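Local structure of probable glutathione reductase (Sinorhizobium meliloti, 4DNA) at residues Asp7-Gly12 against Lys30-Glu35. The protein probably catalyses the NADPH-dependent reduction of glutathione disulfide to glutathione, working as an FAD-containing homodimer. Residues are numbered along the deposited sequence; the frame is centred on the assembly and turned at random.
Sequences DLFVIG and KVAIAE. With FAD (flavin-adenine dinucleotide), chain C.
The ring of F9 reaches across to the neighbouring strand and lies beside the methyls of A32 and A34. CG stands anti to the backbone N (chi1 -160°), which carries the ring over the adjacent strand. From CB outward, CG passes the carbonyl oxygen of A32, which sits over one ring face, offset toward the rim; CD2 then meets A32 CB at 3.6 Å, with CE2 close to the same methyl, and CZ ends 3.7 Å from A34 CB, CE1 just behind. On the other face of the sheet V10 and I33 run side by side, CG1 of V10 lying 3.7 Å from CD1 of I33. The strands run parallel: L8, V10 and G12 give their N-H to the carbonyls of K30, A32 and A34, V10 N to A32 O at 2.9 Å, and A32 and A34 return theirs to L8 O and V10 O. At the D7/K30 end, K30 O accepts from both D7 N and L8 N, while D7 OD2 turns its anti lone pair to K30 N at 2.9 Å. An alanine in place of D7 would remove that carboxylate and would probably leave the amide of K30 without this acceptor. At the far end G12, which opens what looks like the Rossmann-type GxGxxG of the FAD fold, lays its CA against FAD O4B, where a side chain would run into the ribose, and the E35 carboxylate grips that sugar, OE1 accepting from O3B at 2.6 Å and OE2 from O2B. The two strands and helix 15-25 form a beta-alpha-beta unit: A24 of that helix packs on L8 and V31, A115 of strand 115-117 covers F9 and A34, and strand 137-139 flanks strand 6-11 on its other side.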
ATOM      1  N   ASP A   7      37.000 -23.165   3.018  1.00 92.53           N
ATOM      2  CA  ASP A   7      36.569 -22.937   4.384  1.00 93.42           C
ATOM      3  C   ASP A   7      35.095 -23.295   4.471  1.00 89.94           C
ATOM      4  O   ASP A   7      34.635 -23.809   5.490  1.00 88.87           O
ATOM      5  CB  ASP A   7      36.807 -21.485   4.803  1.00 93.00           C
ATOM      6  CG  ASP A   7      38.282 -21.130   4.856  1.00 99.04           C
ATOM      7  OD1 ASP A   7      38.972 -21.535   5.825  1.00 99.42           O
ATOM      8  OD2 ASP A   7      38.761 -20.448   3.922  1.00100.71           O
ATOM      9  N   LEU A   8      34.370 -23.047   3.380  1.00 89.18           N
ATOM     10  CA  LEU A   8      32.922 -23.181   3.380  1.00 85.82           C
ATOM     11  C   LEU A   8      32.346 -23.618   2.041  1.00 85.87           C
ATOM     12  O   LEU A   8      32.300 -22.827   1.104  1.00 85.42           O
ATOM     13  CB  LEU A   8      32.262 -21.862   3.791  1.00 84.21           C
ATOM     14  CG  LEU A   8      30.732 -21.911   3.733  1.00 82.28           C
ATOM     15  CD1 LEU A   8      30.153 -22.621   4.951  1.00 81.26           C
ATOM     16  CD2 LEU A   8      30.156 -20.517   3.602  1.00 79.53           C
ATOM     17  N   PHE A   9      31.880 -24.862   1.963  1.00 85.61           N
ATOM     18  CA  PHE A   9      31.080 -25.286   0.820  1.00 84.46           C
ATOM     19  C   PHE A   9      29.594 -25.082   1.099  1.00 81.84           C
ATOM     20  O   PHE A   9      29.107 -25.418   2.181  1.00 80.73           O
ATOM     21  CB  PHE A   9      31.360 -26.742   0.429  1.00 85.33           C
ATOM     22  CG  PHE A   9      30.949 -27.069  -0.980  1.00 85.09           C
ATOM     23  CD1 PHE A   9      29.615 -27.337  -1.292  1.00 83.50           C
ATOM     24  CD2 PHE A   9      31.885 -27.084  -1.999  1.00 85.88           C
ATOM     25  CE1 PHE A   9      29.230 -27.624  -2.588  1.00 83.32           C
ATOM     26  CE2 PHE A   9      31.507 -27.373  -3.296  1.00 86.12           C
ATOM     27  CZ  PHE A   9      30.179 -27.642  -3.591  1.00 85.24           C
ATOM     28  N   VAL A  10      28.900 -24.518   0.113  1.00 79.69           N
ATOM     29  CA  VAL A  10      27.464 -24.260   0.169  1.00 77.13           C
ATOM     30  C   VAL A  10      26.779 -25.106  -0.904  1.00 76.20           C
ATOM     31  O   VAL A  10      27.027 -24.916  -2.095  1.00 76.85           O
ATOM     32  CB  VAL A  10      27.156 -22.768  -0.110  1.00 75.14           C
ATOM     33  CG1 VAL A  10      25.664 -22.531  -0.237  1.00 74.10           C
ATOM     34  CG2 VAL A  10      27.727 -21.877   0.973  1.00 75.24           C
ATOM     35  N   ILE A  11      25.928 -26.039  -0.496  1.00 74.55           N
ATOM     36  CA  ILE A  11      25.174 -26.819  -1.465  1.00 74.21           C
ATOM     37  C   ILE A  11      23.809 -26.189  -1.699  1.00 73.08           C
ATOM     38  O   ILE A  11      22.971 -26.171  -0.796  1.00 72.43           O
ATOM     39  CB  ILE A  11      24.962 -28.278  -1.026  1.00 74.37           C
ATOM     40  CG1 ILE A  11      26.269 -28.911  -0.560  1.00 76.69           C
ATOM     41  CG2 ILE A  11      24.380 -29.080  -2.177  1.00 76.32           C
ATOM     42  CD1 ILE A  11      26.099 -30.281   0.075  1.00 77.72           C
ATOM     43  N   GLY A  12      23.587 -25.692  -2.912  1.00 71.62           N
ATOM     44  CA  GLY A  12      22.298 -25.112  -3.295  1.00 72.01           C
ATOM     45  C   GLY A  12      22.396 -23.624  -3.552  1.00 74.27           C
ATOM     46  O   GLY A  12      22.831 -22.879  -2.681  1.00 75.17           O
ATOM     47  N   LYS A  30      37.675 -18.753   1.872  1.00 91.32           N
ATOM     48  CA  LYS A  30      37.587 -19.663   0.738  1.00 93.69           C
ATOM     49  C   LYS A  30      36.191 -20.300   0.718  1.00 91.59           C
ATOM     50  O   LYS A  30      35.886 -21.159   1.552  1.00 91.76           O
ATOM     51  CB  LYS A  30      38.649 -20.751   0.862  1.00 97.29           C
ATOM     52  CG  LYS A  30      40.026 -20.396   0.331  1.00 99.79           C
ATOM     53  CD  LYS A  30      40.304 -21.161  -0.953  1.00 98.60           C
ATOM     54  CE  LYS A  30      41.623 -21.908  -0.868  1.00 99.01           C
ATOM     55  NZ  LYS A  30      41.590 -23.122  -1.729  1.00 99.08           N
ATOM     56  N   VAL A  31      35.345 -19.871  -0.216  1.00 88.18           N
ATOM     57  CA  VAL A  31      33.977 -20.398  -0.325  1.00 87.03           C
ATOM     58  C   VAL A  31      33.781 -21.075  -1.678  1.00 86.37           C
ATOM     59  O   VAL A  31      34.334 -20.627  -2.680  1.00 89.08           O
ATOM     60  CB  VAL A  31      32.909 -19.278  -0.155  1.00 85.63           C
ATOM     61  CG1 VAL A  31      31.494 -19.832  -0.231  1.00 82.86           C
ATOM     62  CG2 VAL A  31      33.094 -18.524   1.157  1.00 86.77           C
ATOM     63  N   ALA A  32      33.006 -22.151  -1.711  1.00 85.29           N
ATOM     64  CA  ALA A  32      32.574 -22.753  -2.974  1.00 86.16           C
ATOM     65  C   ALA A  32      31.054 -22.990  -2.980  1.00 83.89           C
ATOM     66  O   ALA A  32      30.468 -23.305  -1.942  1.00 83.11           O
ATOM     67  CB  ALA A  32      33.328 -24.046  -3.228  1.00 87.17           C
ATOM     68  N   ILE A  33      30.415 -22.835  -4.137  1.00 82.65           N
ATOM     69  CA  ILE A  33      28.962 -23.027  -4.226  1.00 80.53           C
ATOM     70  C   ILE A  33      28.521 -23.771  -5.491  1.00 81.00           C
ATOM     71  O   ILE A  33      28.977 -23.467  -6.597  1.00 82.69           O
ATOM     72  CB  ILE A  33      28.181 -21.691  -4.034  1.00 80.30           C
ATOM     73  CG1 ILE A  33      26.658 -21.912  -4.150  1.00 78.08           C
ATOM     74  CG2 ILE A  33      28.687 -20.608  -4.982  1.00 79.79           C
ATOM     75  CD1 ILE A  33      25.799 -20.845  -3.498  1.00 75.24           C
ATOM     76  N   ALA A  34      27.631 -24.743  -5.313  1.00 80.17           N
ATOM     77  CA  ALA A  34      27.154 -25.570  -6.415  1.00 81.94           C
ATOM     78  C   ALA A  34      25.641 -25.488  -6.616  1.00 81.49           C
ATOM     79  O   ALA A  34      24.868 -25.734  -5.681  1.00 79.76           O
ATOM     80  CB  ALA A  34      27.577 -27.011  -6.196  1.00 82.01           C
ATOM     81  N   GLU A  35      25.221 -25.146  -7.835  1.00 81.01           N
ATOM     82  CA  GLU A  35      23.803 -25.216  -8.195  1.00 79.58           C
ATOM     83  C   GLU A  35      23.588 -26.184  -9.360  1.00 81.59           C
ATOM     84  O   GLU A  35      24.240 -26.068 -10.402  1.00 83.07           O
ATOM     85  CB  GLU A  35      23.231 -23.824  -8.507  1.00 78.46           C
ATOM     86  CG  GLU A  35      21.893 -23.824  -9.238  1.00 78.69           C
ATOM     87  CD  GLU A  35      20.707 -24.205  -8.354  1.00 75.10           C
ATOM     88  OE1 GLU A  35      20.492 -23.529  -7.327  1.00 74.25           O
ATOM     89  OE2 GLU A  35      19.965 -25.160  -8.692  1.00 73.65           O
TER
HETATM   90  PA  FAD C 500      15.683 -22.621  -2.995  1.00 71.98           P
HETATM   91  O1A FAD C 500      14.577 -23.661  -3.048  1.00 70.48           O
HETATM   92  O2A FAD C 500      15.446 -21.166  -3.333  1.00 72.80           O
HETATM   93  O5B FAD C 500      16.899 -23.114  -3.921  1.00 72.78           O
HETATM   94  C5B FAD C 500      17.870 -24.076  -3.489  1.00 72.43           C
HETATM   95  C4B FAD C 500      18.639 -24.475  -4.738  1.00 72.55           C
HETATM   96  O4B FAD C 500      19.442 -25.639  -4.546  1.00 71.01           O
HETATM   97  C3B FAD C 500      17.669 -24.787  -5.861  1.00 72.84           C
HETATM   98  O3B FAD C 500      17.951 -23.908  -6.960  1.00 71.60           O
HETATM   99  C2B FAD C 500      17.907 -26.250  -6.177  1.00 72.62           C
HETATM  100  O2B FAD C 500      17.758 -26.516  -7.572  1.00 72.55           O
HETATM  101  C1B FAD C 500      19.333 -26.480  -5.697  1.00 73.72           C
HETATM  102  N9A FAD C 500      19.619 -27.873  -5.279  1.00 74.97           N
HETATM  103  C8A FAD C 500      18.721 -28.714  -4.733  1.00 75.00           C
HETATM  104  N7A FAD C 500      19.268 -29.913  -4.420  1.00 76.00           N
HETATM  105  C5A FAD C 500      20.558 -29.837  -4.766  1.00 76.74           C
HETATM  106  C6A FAD C 500      21.691 -30.774  -4.692  1.00 78.41           C
HETATM  107  N6A FAD C 500      21.461 -32.010  -4.185  1.00 79.46           N
HETATM  108  N1A FAD C 500      22.899 -30.346  -5.145  1.00 78.97           N
HETATM  109  C2A FAD C 500      23.059 -29.099  -5.654  1.00 78.08           C
HETATM  110  N3A FAD C 500      22.059 -28.193  -5.749  1.00 77.06           N
HETATM  111  C4A FAD C 500      20.801 -28.498  -5.329  1.00 76.58           C
HETATM  112  N1  FAD C 500       8.251 -16.930  -0.645  1.00 64.60           N
HETATM  113  C2  FAD C 500       7.980 -15.656  -0.281  1.00 64.16           C
HETATM  114  O2  FAD C 500       8.572 -15.164   0.704  1.00 64.41           O
HETATM  115  N3  FAD C 500       7.087 -14.904  -0.951  1.00 64.02           N
HETATM  116  C4  FAD C 500       6.402 -15.357  -2.021  1.00 64.26           C
HETATM  117  O4  FAD C 500       5.587 -14.615  -2.621  1.00 64.22           O
HETATM  118  C4X FAD C 500       6.642 -16.750  -2.472  1.00 64.55           C
HETATM  119  N5  FAD C 500       6.000 -17.279  -3.537  1.00 64.58           N
HETATM  120  C5X FAD C 500       6.257 -18.559  -3.921  1.00 65.29           C
HETATM  121  C6  FAD C 500       5.593 -19.105  -5.020  1.00 65.50           C
HETATM  122  C7  FAD C 500       5.843 -20.423  -5.417  1.00 65.90           C
HETATM  123  C7M FAD C 500       5.102 -20.965  -6.613  1.00 66.33           C
HETATM  124  C8  FAD C 500       6.842 -21.254  -4.673  1.00 66.03           C
HETATM  125  C8M FAD C 500       7.164 -22.672  -5.061  1.00 66.53           C
HETATM  126  C9  FAD C 500       7.501 -20.713  -3.578  1.00 66.02           C
HETATM  127  C9A FAD C 500       7.246 -19.404  -3.173  1.00 65.10           C
HETATM  128  N10 FAD C 500       7.926 -18.867  -2.062  1.00 65.06           N
HETATM  129  C10 FAD C 500       7.638 -17.531  -1.691  1.00 64.81           C
HETATM  130  C1' FAD C 500       8.893 -19.699  -1.324  1.00 65.65           C
HETATM  131  C2' FAD C 500      10.344 -19.388  -1.661  1.00 67.39           C
HETATM  132  O2' FAD C 500      10.543 -19.503  -3.073  1.00 66.91           O
HETATM  133  C3' FAD C 500      11.285 -20.315  -0.888  1.00 69.69           C
HETATM  134  O3' FAD C 500      10.893 -20.298   0.489  1.00 68.86           O
HETATM  135  C4' FAD C 500      12.755 -19.906  -0.994  1.00 68.81           C
HETATM  136  O4' FAD C 500      13.201 -20.074  -2.346  1.00 70.33           O
HETATM  137  C5' FAD C 500      13.625 -20.743  -0.072  1.00 70.03           C
HETATM  138  O5' FAD C 500      14.909 -20.897  -0.673  1.00 71.78           O
HETATM  139  P   FAD C 500      15.995 -22.000  -0.206  1.00 71.47           P
HETATM  140  O1P FAD C 500      17.236 -21.292   0.304  1.00 71.86           O
HETATM  141  O2P FAD C 500      15.324 -23.055   0.641  1.00 71.28           O
HETATM  142  O3P FAD C 500      16.442 -22.708  -1.577  1.00 72.18           O